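Catalase (Bacillus pumilus, PDB 4QOL) breaks hydrogen peroxide down to water and oxygen at a buried heme and also shows peroxidase-like reactivity toward phenolic substrates. Local coordinates at residues Glu173-Leu178 and Cys461-Ala466; Met177-Phe182 and Gln438-Asn443; Glu427-Tyr432 and Asp467-Gln472. One frame throughout, in Å; residues are numbered along the deposited sequence.

How the interactions relate
All three contacts lie on one side of the chain's centre, where the C-terminal helices of the catalase meet helix 175-181. Interactions 1 and 2 both start from that helix, sharing Met177 and Leu178, and lead to helices 453-466 and 434-448; their centres are 11 Å apart. Interaction 3, wholly within the C-terminal helices, joins 423-431 and 468-478, its centre about 10 Å from each of theirs. Along the chain the order is 173-182, 427-432, 438-443, 461-466 and 467-472, so interaction 3 crosses both others. Tyr470 OH bonds to Thr179 OG1 (2.8 Å), which ties interaction 3 to interaction 2. One helix of the catalase core thus packs against two of the C-terminal helices.

Interaction 1 (Glu173-Leu178 and Cys461-Ala466); sequences ESTHML and CNFYRA
Thr175 lays its methyl group obliquely against the Phe463 ring, CG2 standing 3.8 Å from Phe463 CD1 and almost as near to CE1. With chi1 at -55°, CG2 lies opposite the Thr175 backbone nitrogen and reaches across to helix 453-466, while OG1 swings back beside that nitrogen. The hydroxyl is held by a hydrogen bond to Pro172 O, just ahead of the segment, and it meets the other helix by packing, with Thr175 OG1 3.9 Å from Asn462 CB. One turn on, Leu178 comes to the edge of the same ring, near its plane, and Leu178 CB lies 4.0 Å from Phe463 CZ. This is helix-to-helix packing between the heme-bearing part of the catalase fold and its C-terminal helical domain, with the Thr175 and Asn462 CA atoms 6.8 Å apart. Ala466 adds a looser methyl contact, its CB 4.4 Å from Thr175 CG2. Trp165 of helix 161-169 touches both Leu178 and Phe463, and the ring of Tyr470 meets that of Phe463 with the planes about 30° apart. All the residues that touch here are buried. Beyond the two segments, Asn462 ND2 donates a hydrogen bond to the backbone oxygen of Thr169.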
loop_
_atom_site.group_PDB
_atom_site.type_symbol
_atom_site.label_atom_id
_atom_site.label_comp_id
_atom_site.label_asym_id
_atom_site.label_seq_id
_atom_site.Cartn_x
_atom_site.Cartn_y
_atom_site.Cartn_z
ATOM N N GLU A 173 11.151 10.418 35.328
ATOM C CA GLU A 173 12.307 9.669 34.864
ATOM C C GLU A 173 13.078 10.330 33.688
ATOM O O GLU A 173 14.209 9.908 33.384
ATOM C CB GLU A 173 11.895 8.230 34.520
ATOM C CG GLU A 173 10.918 8.087 33.355
ATOM C CD GLU A 173 9.501 7.938 33.855
ATOM O OE1 GLU A 173 9.054 8.758 34.739
ATOM O OE2 GLU A 173 8.795 7.051 33.352
ATOM N N SER A 174 12.462 11.340 33.060
ATOM C CA SER A 174 13.070 12.087 31.968
ATOM C C SER A 174 14.140 13.088 32.421
ATOM O O SER A 174 14.866 13.655 31.611
ATOM C CB SER A 174 11.979 12.880 31.209
ATOM O OG SER A 174 11.334 13.909 32.014
ATOM N N THR A 175 14.267 13.280 33.739
ATOM C CA THR A 175 15.099 14.372 34.265
ATOM C C THR A 175 16.586 14.220 33.882
ATOM O O THR A 175 17.260 15.216 33.518
ATOM C CB THR A 175 14.949 14.441 35.811
ATOM O OG1 THR A 175 13.563 14.565 36.150
ATOM C CG2 THR A 175 15.666 15.574 36.353
ATOM N N HIS A 176 17.130 13.013 33.985
ATOM C CA HIS A 176 18.500 12.789 33.548
ATOM C C HIS A 176 18.691 13.128 32.049
ATOM O O HIS A 176 19.598 13.896 31.694
ATOM C CB HIS A 176 18.931 11.352 33.886
ATOM C CG HIS A 176 20.407 11.108 33.757
ATOM N ND1 HIS A 176 20.947 9.825 33.766
ATOM C CD2 HIS A 176 21.454 11.958 33.666
ATOM C CE1 HIS A 176 22.254 9.911 33.624
ATOM N NE2 HIS A 176 22.586 11.196 33.555
ATOM N N MET A 177 17.820 12.614 31.179
ATOM C CA MET A 177 17.942 12.908 29.788
ATOM C C MET A 177 17.920 14.395 29.479
ATOM O O MET A 177 18.707 14.886 28.654
ATOM C CB MET A 177 16.865 12.203 28.986
ATOM C CG MET A 177 16.936 12.479 27.499
ATOM S SD MET A 177 18.348 11.616 26.786
ATOM C CE MET A 177 17.848 11.519 25.051
ATOM N N LEU A 178 16.985 15.075 30.093
ATOM C CA LEU A 178 16.816 16.505 29.795
ATOM C C LEU A 178 18.047 17.301 30.243
ATOM O O LEU A 178 18.452 18.325 29.671
ATOM C CB LEU A 178 15.589 17.024 30.463
ATOM C CG LEU A 178 14.299 16.395 29.940
ATOM C CD1 LEU A 178 13.109 16.833 30.783
ATOM C CD2 LEU A 178 14.067 16.837 28.506
ATOM N N CYS A 461 11.016 22.098 40.000
ATOM C CA CYS A 461 11.057 21.177 41.118
ATOM C C CYS A 461 11.757 19.878 40.785
ATOM O O CYS A 461 12.482 19.326 41.619
ATOM C CB CYS A 461 9.643 20.937 41.639
ATOM S SG CYS A 461 9.024 22.492 42.456
ATOM N N ASN A 462 11.549 19.354 39.570
ATOM C CA ASN A 462 12.272 18.133 39.223
ATOM C C ASN A 462 13.779 18.355 39.186
ATOM O O ASN A 462 14.535 17.509 39.627
ATOM C CB ASN A 462 11.766 17.574 37.848
ATOM C CG ASN A 462 10.363 16.977 37.910
ATOM O OD1 ASN A 462 9.910 16.546 38.931
ATOM N ND2 ASN A 462 9.724 16.870 36.763
ATOM N N PHE A 463 14.210 19.464 38.600
ATOM C CA PHE A 463 15.649 19.752 38.522
ATOM C C PHE A 463 16.206 20.130 39.911
ATOM O O PHE A 463 17.335 19.783 40.224
ATOM C CB PHE A 463 15.917 20.846 37.474
ATOM C CG PHE A 463 15.541 20.410 36.070
ATOM C CD1 PHE A 463 16.097 19.293 35.545
ATOM C CD2 PHE A 463 14.666 21.161 35.265
ATOM C CE1 PHE A 463 15.792 18.867 34.255
ATOM C CE2 PHE A 463 14.339 20.774 33.945
ATOM C CZ PHE A 463 14.913 19.600 33.457
ATOM N N TYR A 464 15.344 20.700 40.773
ATOM C CA TYR A 464 15.742 20.988 42.169
ATOM C C TYR A 464 16.059 19.645 42.914
ATOM O O TYR A 464 17.036 19.541 43.659
ATOM C CB TYR A 464 14.630 21.758 42.880
ATOM C CG TYR A 464 15.093 22.368 44.197
ATOM C CD1 TYR A 464 15.128 21.605 45.345
ATOM C CD2 TYR A 464 15.549 23.655 44.219
ATOM C CE1 TYR A 464 15.587 22.137 46.535
ATOM C CE2 TYR A 464 15.984 24.222 45.393
ATOM C CZ TYR A 464 16.029 23.462 46.522
ATOM O OH TYR A 464 16.473 24.076 47.672
ATOM N N ARG A 465 15.217 18.623 42.690
ATOM C CA ARG A 465 15.433 17.325 43.309
ATOM C C ARG A 465 16.684 16.679 42.805
ATOM O O ARG A 465 17.320 15.890 43.547
ATOM C CB ARG A 465 14.263 16.385 43.044
ATOM C CG ARG A 465 13.005 16.815 43.743
ATOM C CD ARG A 465 11.862 15.841 43.475
ATOM N NE ARG A 465 10.634 16.507 43.880
ATOM C CZ ARG A 465 9.681 17.101 43.144
ATOM N NH1 ARG A 465 9.608 17.064 41.786
ATOM N NH2 ARG A 465 8.691 17.693 43.830
ATOM N N ALA A 466 17.031 16.899 41.547
ATOM C CA ALA A 466 18.330 16.452 41.005
ATOM C C ALA A 466 19.466 17.145 41.771
ATOM O O ALA A 466 20.370 16.494 42.298
ATOM C CB ALA A 466 18.418 16.761 39.508
#

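Interaction 2 (Met177-Phe182 and Gln438-Asn443); sequences MLTWLF and QALIKN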
loop_
_atom_site.group_PDB
_atom_site.type_symbol
_atom_site.label_atom_id
_atom_site.label_comp_id
_atom_site.label_asym_id
_atom_site.label_seq_id
_atom_site.Cartn_x
_atom_site.Cartn_y
_atom_site.Cartn_z
ATOM N N MET A 177 17.820 12.614 31.179
ATOM C CA MET A 177 17.942 12.908 29.788
ATOM C C MET A 177 17.920 14.395 29.479
ATOM O O MET A 177 18.707 14.886 28.654
ATOM C CB MET A 177 16.865 12.203 28.986
ATOM C CG MET A 177 16.936 12.479 27.499
ATOM S SD MET A 177 18.348 11.616 26.786
ATOM C CE MET A 177 17.848 11.519 25.051
ATOM N N LEU A 178 16.985 15.075 30.093
ATOM C CA LEU A 178 16.816 16.505 29.795
ATOM C C LEU A 178 18.047 17.301 30.243
ATOM O O LEU A 178 18.452 18.325 29.671
ATOM C CB LEU A 178 15.589 17.024 30.463
ATOM C CG LEU A 178 14.299 16.395 29.940
ATOM C CD1 LEU A 178 13.109 16.833 30.783
ATOM C CD2 LEU A 178 14.067 16.837 28.506
ATOM N N THR A 179 18.716 16.804 31.277
ATOM C CA THR A 179 19.967 17.406 31.738
ATOM C C THR A 179 21.151 17.262 30.756
ATOM O O THR A 179 22.056 18.122 30.743
ATOM C CB THR A 179 20.337 16.845 33.132
ATOM O OG1 THR A 179 19.228 17.089 34.022
ATOM C CG2 THR A 179 21.602 17.447 33.684
ATOM N N TRP A 180 21.121 16.220 29.902
ATOM C CA TRP A 180 22.021 16.130 28.770
ATOM C C TRP A 180 21.556 16.898 27.536
ATOM O O TRP A 180 22.332 17.598 26.932
ATOM C CB TRP A 180 22.200 14.628 28.344
ATOM C CG TRP A 180 22.970 13.779 29.206
ATOM C CD1 TRP A 180 22.602 13.269 30.432
ATOM C CD2 TRP A 180 24.253 13.203 28.920
ATOM N NE1 TRP A 180 23.534 12.446 30.871
ATOM C CE2 TRP A 180 24.585 12.401 29.999
ATOM C CE3 TRP A 180 25.167 13.342 27.888
ATOM C CZ2 TRP A 180 25.791 11.673 30.074
ATOM C CZ3 TRP A 180 26.375 12.618 27.976
ATOM C CH2 TRP A 180 26.658 11.816 29.039
ATOM N N LEU A 181 20.284 16.720 27.183
ATOM C CA LEU A 181 19.700 17.321 25.975
ATOM C C LEU A 181 19.752 18.846 25.996
ATOM O O LEU A 181 19.877 19.464 24.923
ATOM C CB LEU A 181 18.258 16.887 25.834
ATOM C CG LEU A 181 17.574 17.295 24.529
ATOM C CD1 LEU A 181 18.298 16.796 23.286
ATOM C CD2 LEU A 181 16.107 16.797 24.532
ATOM N N PHE A 182 19.665 19.475 27.195
ATOM C CA PHE A 182 19.697 20.947 27.203
ATOM C C PHE A 182 21.075 21.487 27.560
ATOM O O PHE A 182 21.242 22.691 27.651
ATOM C CB PHE A 182 18.570 21.505 28.072
ATOM C CG PHE A 182 17.260 21.444 27.418
ATOM C CD1 PHE A 182 16.843 22.479 26.610
ATOM C CD2 PHE A 182 16.456 20.332 27.518
ATOM C CE1 PHE A 182 15.644 22.416 25.941
ATOM C CE2 PHE A 182 15.217 20.287 26.863
ATOM C CZ PHE A 182 14.801 21.340 26.109
ATOM N N GLN A 438 26.178 27.111 32.966
ATOM C CA GLN A 438 25.534 28.368 32.525
ATOM C C GLN A 438 24.780 28.152 31.207
ATOM O O GLN A 438 23.678 28.658 31.025
ATOM C CB GLN A 438 26.557 29.522 32.398
ATOM C CG GLN A 438 26.918 30.096 33.776
ATOM C CD GLN A 438 27.857 31.313 33.729
ATOM O OE1 GLN A 438 27.888 32.053 32.745
ATOM N NE2 GLN A 438 28.621 31.519 34.800
ATOM N N ALA A 439 25.368 27.371 30.324
ATOM C CA ALA A 439 24.748 27.113 29.019
ATOM C C ALA A 439 23.433 26.274 29.223
ATOM O O ALA A 439 22.409 26.518 28.603
ATOM C CB ALA A 439 25.737 26.413 28.107
ATOM N N LEU A 440 23.502 25.278 30.083
ATOM C CA LEU A 440 22.346 24.436 30.421
ATOM C C LEU A 440 21.213 25.326 30.915
ATOM O O LEU A 440 20.060 25.194 30.487
ATOM C CB LEU A 440 22.707 23.453 31.532
ATOM C CG LEU A 440 21.604 22.588 32.153
ATOM C CD1 LEU A 440 20.865 21.684 31.148
ATOM C CD2 LEU A 440 22.175 21.732 33.235
ATOM N N ILE A 441 21.528 26.200 31.872
ATOM C CA ILE A 441 20.466 27.034 32.469
ATOM C C ILE A 441 19.896 27.998 31.412
ATOM O O ILE A 441 18.695 28.199 31.332
ATOM C CB ILE A 441 21.004 27.832 33.692
ATOM C CG1 ILE A 441 21.410 26.877 34.819
ATOM C CG2 ILE A 441 19.978 28.845 34.171
ATOM C CD1 ILE A 441 20.262 26.025 35.356
ATOM N N LYS A 442 20.762 28.548 30.588
ATOM C CA LYS A 442 20.349 29.425 29.479
ATOM C C LYS A 442 19.410 28.689 28.488
ATOM O O LYS A 442 18.391 29.192 28.077
ATOM C CB LYS A 442 21.622 29.860 28.751
ATOM C CG LYS A 442 21.398 30.671 27.485
ATOM C CD LYS A 442 22.708 30.816 26.725
ATOM C CE LYS A 442 22.618 31.960 25.719
ATOM N NZ LYS A 442 21.822 31.580 24.515
ATOM N N ASN A 443 19.793 27.450 28.133
ATOM C CA ASN A 443 19.023 26.678 27.117
ATOM C C ASN A 443 17.677 26.234 27.670
ATOM O O ASN A 443 16.650 26.353 27.018
ATOM C CB ASN A 443 19.816 25.455 26.704
ATOM C CG ASN A 443 21.094 25.789 25.975
ATOM O OD1 ASN A 443 21.239 26.871 25.410
ATOM N ND2 ASN A 443 22.018 24.813 25.921
#
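The C-terminal end of helix 175-181 meets the middle of helix 434-448, so that the catalase core packs here on one of the helices that follow it near the C-terminus. Phe182, the first residue to leave helical geometry, comes closest, its CA 5.4 Å from that of Leu440. Its carbonyl is the polar centre of the contact: Asn443 ND2 donates to Phe182 O at 2.8 Å, with an N-H...O angle of 161°. The oxygen lies almost in the plane of the Asn443 amide, but the nitrogen stands above the carbonyl plane, 43° out of it, and so does not follow a lone-pair direction. The same oxygen also receives a nearly straight CA-H...O contact from Leu440, with 3.5 Å between Leu440 CA and Phe182 O. Two donors from neighbouring turns of one helix therefore converge on the oxygen of this buried residue. Asn443 ND2 also bonds to Asp184 OD1, so both partners of this nitrogen come from the residues just after helix 175-181.

Leu440 packs beside these bonds. Its CG lies opposite the backbone nitrogen (chi1 173°), which carries the branched end toward helix 175-181, where CD1 sits 3.8 Å from Phe182 CB and makes a backbone contact with Thr179 O, also at 3.8 Å. Leu440 CD2 looks toward the methyl of Thr179, at 4.3 Å from CG2. The Thr179 hydroxyl is engaged by Thr175 O and Tyr470 OH. Leu444 and Asp447, farther along helix 434-448, touch the Phe182 side chain, and Arg109 packs against both Phe182 and Asn443. The Phe182 ring itself reaches the backbone of the second helix, where Phe182 CD1 lies 3.9 Å from Asn443 O.

Interaction 3 (Glu427-Tyr432 and Asp467-Gln472); sequences EKYRSY and DEDYGQ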
loop_
_atom_site.group_PDB
_atom_site.type_symbol
_atom_site.label_atom_id
_atom_site.label_comp_id
_atom_site.label_asym_id
_atom_site.label_seq_id
_atom_site.Cartn_x
_atom_site.Cartn_y
_atom_site.Cartn_z
ATOM N N GLU A 427 24.150 14.186 39.471
ATOM C CA GLU A 427 25.554 13.887 39.229
ATOM C C GLU A 427 26.042 14.451 37.935
ATOM O O GLU A 427 27.144 15.010 37.862
ATOM C CB GLU A 427 25.796 12.346 39.302
ATOM C CG GLU A 427 25.503 11.759 40.670
ATOM C CD GLU A 427 25.505 10.242 40.730
ATOM O OE1 GLU A 427 25.766 9.706 41.850
ATOM O OE2 GLU A 427 25.169 9.522 39.731
ATOM N N LYS A 428 25.184 14.406 36.898
ATOM C CA LYS A 428 25.534 15.001 35.614
ATOM C C LYS A 428 25.663 16.495 35.738
ATOM O O LYS A 428 26.679 17.065 35.293
ATOM C CB LYS A 428 24.513 14.634 34.525
ATOM C CG LYS A 428 24.897 15.123 33.139
ATOM C CD LYS A 428 26.192 14.546 32.615
ATOM C CE LYS A 428 26.481 15.124 31.213
ATOM N NZ LYS A 428 27.788 14.635 30.718
ATOM N N TYR A 429 24.689 17.124 36.383
ATOM C CA TYR A 429 24.738 18.583 36.596
ATOM C C TYR A 429 26.063 18.995 37.242
ATOM O O TYR A 429 26.781 19.888 36.800
ATOM C CB TYR A 429 23.582 19.037 37.509
ATOM C CG TYR A 429 23.661 20.534 37.842
ATOM C CD1 TYR A 429 23.306 21.471 36.885
ATOM C CD2 TYR A 429 24.082 20.990 39.078
ATOM C CE1 TYR A 429 23.361 22.856 37.132
ATOM C CE2 TYR A 429 24.140 22.355 39.337
ATOM C CZ TYR A 429 23.771 23.272 38.375
ATOM O OH TYR A 429 23.802 24.681 38.658
ATOM N N ARG A 430 26.396 18.296 38.318
ATOM C CA ARG A 430 27.596 18.660 39.058
ATOM C C ARG A 430 28.868 18.403 38.297
ATOM O O ARG A 430 29.882 19.023 38.605
ATOM C CB ARG A 430 27.628 17.981 40.404
ATOM C CG ARG A 430 26.585 18.518 41.338
ATOM C CD ARG A 430 26.698 17.898 42.727
ATOM N NE ARG A 430 26.335 16.478 42.743
ATOM C CZ ARG A 430 25.114 15.985 42.942
ATOM N NH1 ARG A 430 24.026 16.760 43.091
ATOM N NH2 ARG A 430 24.976 14.686 43.029
ATOM N N SER A 431 28.841 17.507 37.318
ATOM C CA SER A 431 30.016 17.210 36.475
ATOM C C SER A 431 30.282 18.270 35.403
ATOM O O SER A 431 31.372 18.300 34.804
ATOM C CB SER A 431 29.875 15.818 35.843
ATOM O OG SER A 431 29.018 15.839 34.688
ATOM N N TYR A 432 29.316 19.165 35.176
ATOM C CA TYR A 432 29.489 20.211 34.214
ATOM C C TYR A 432 30.470 21.270 34.778
ATOM O O TYR A 432 30.400 21.613 35.942
ATOM C CB TYR A 432 28.142 20.906 33.882
ATOM C CG TYR A 432 27.208 20.139 32.922
ATOM C CD1 TYR A 432 27.711 19.476 31.808
ATOM C CD2 TYR A 432 25.862 20.007 33.203
ATOM C CE1 TYR A 432 26.876 18.739 30.972
ATOM C CE2 TYR A 432 24.994 19.270 32.375
ATOM C CZ TYR A 432 25.514 18.626 31.263
ATOM O OH TYR A 432 24.655 17.892 30.426
ATOM N N ASP A 467 19.407 18.451 41.859
ATOM C CA ASP A 467 20.446 19.219 42.567
ATOM C C ASP A 467 19.881 20.611 42.934
ATOM O O ASP A 467 19.312 21.301 42.104
ATOM C CB ASP A 467 21.727 19.292 41.705
ATOM C CG ASP A 467 22.837 20.151 42.315
ATOM O OD1 ASP A 467 22.696 21.400 42.340
ATOM O OD2 ASP A 467 23.825 19.575 42.792
ATOM N N GLU A 468 19.997 20.996 44.216
ATOM C CA GLU A 468 19.342 22.248 44.674
ATOM C C GLU A 468 19.867 23.482 43.972
ATOM O O GLU A 468 19.089 24.390 43.754
ATOM C CB GLU A 468 19.474 22.535 46.187
ATOM C CG GLU A 468 20.856 22.398 46.837
ATOM C CD GLU A 468 20.831 22.735 48.344
ATOM O OE1 GLU A 468 19.905 23.463 48.796
ATOM O OE2 GLU A 468 21.736 22.286 49.093
ATOM N N ASP A 469 21.166 23.512 43.630
ATOM C CA ASP A 469 21.756 24.628 42.892
ATOM C C ASP A 469 21.187 24.716 41.444
ATOM O O ASP A 469 20.788 25.786 40.989
ATOM C CB ASP A 469 23.286 24.504 42.842
ATOM C CG ASP A 469 23.970 25.698 42.142
ATOM O OD1 ASP A 469 23.882 26.864 42.661
ATOM O OD2 ASP A 469 24.650 25.505 41.085
ATOM N N TYR A 470 21.127 23.551 40.777
ATOM C CA TYR A 470 20.492 23.418 39.462
ATOM C C TYR A 470 19.104 24.030 39.510
ATOM O O TYR A 470 18.785 24.925 38.728
ATOM C CB TYR A 470 20.485 21.908 39.181
ATOM C CG TYR A 470 20.008 21.401 37.797
ATOM C CD1 TYR A 470 19.686 22.260 36.756
ATOM C CD2 TYR A 470 19.985 20.023 37.549
ATOM C CE1 TYR A 470 19.275 21.784 35.548
ATOM C CE2 TYR A 470 19.590 19.536 36.325
ATOM C CZ TYR A 470 19.245 20.414 35.321
ATOM O OH TYR A 470 18.894 19.899 34.065
ATOM N N GLY A 471 18.245 23.514 40.384
ATOM C CA GLY A 471 16.852 24.005 40.443
ATOM C C GLY A 471 16.697 25.450 40.820
ATOM O O GLY A 471 15.908 26.183 40.212
ATOM N N GLN A 472 17.487 25.889 41.820
ATOM C CA GLN A 472 17.431 27.316 42.231
ATOM C C GLN A 472 17.902 28.286 41.148
ATOM O O GLN A 472 17.263 29.328 40.955
ATOM C CB GLN A 472 18.242 27.506 43.537
ATOM C CG GLN A 472 18.059 28.916 44.107
ATOM C CD GLN A 472 16.635 29.145 44.582
ATOM O OE1 GLN A 472 16.188 28.498 45.547
ATOM N NE2 GLN A 472 15.931 30.090 43.960
#
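Helix 423-431 passes the first turn of helix 468-478 with the CA atoms of Tyr429 and Tyr470 7.0 Å apart. The two tyrosine rings share almost the same tilt (planes at 1°) yet are strongly displaced, their centroids 4.5 Å from each other, which leaves little ring-over-ring contact. What sits over the middle of the Tyr429 ring is instead the CB of Tyr470, a CH-pi contact 3.4 Å from the ring centroid and almost on the ring normal. Tyr429 carries CG opposite its backbone nitrogen (chi1 176°), which stretches the ring across the start of the second helix and brings OH to Asp469. Tyr429 OH donates to Asp469 OD2 at 2.7 Å, meeting that oxygen from above the carboxylate plane.

Asp467 works in two directions. Its OD2 takes the salt bridge from Arg430, whose NH1 comes to 2.8 Å along the anti lone pair, with the oxygen in the guanidinium plane and an N-H...O angle of 165°. The arginine chain is bent at chi3, which turns the guanidinium back to this oxygen. The other oxygen, OD1, accepts from Tyr470 N at 3.1 Å and more weakly from Asp469 N. The Tyr470 hydroxyl is taken up by Thr179 OG1, while Leu440 of helix 434-448 packs on both tyrosines. Asp467 is thus the N-cap of helix 468-478, and its capping carboxylate is also salt-bridged to a neighbouring helix within the C-terminal helical domain of this catalase.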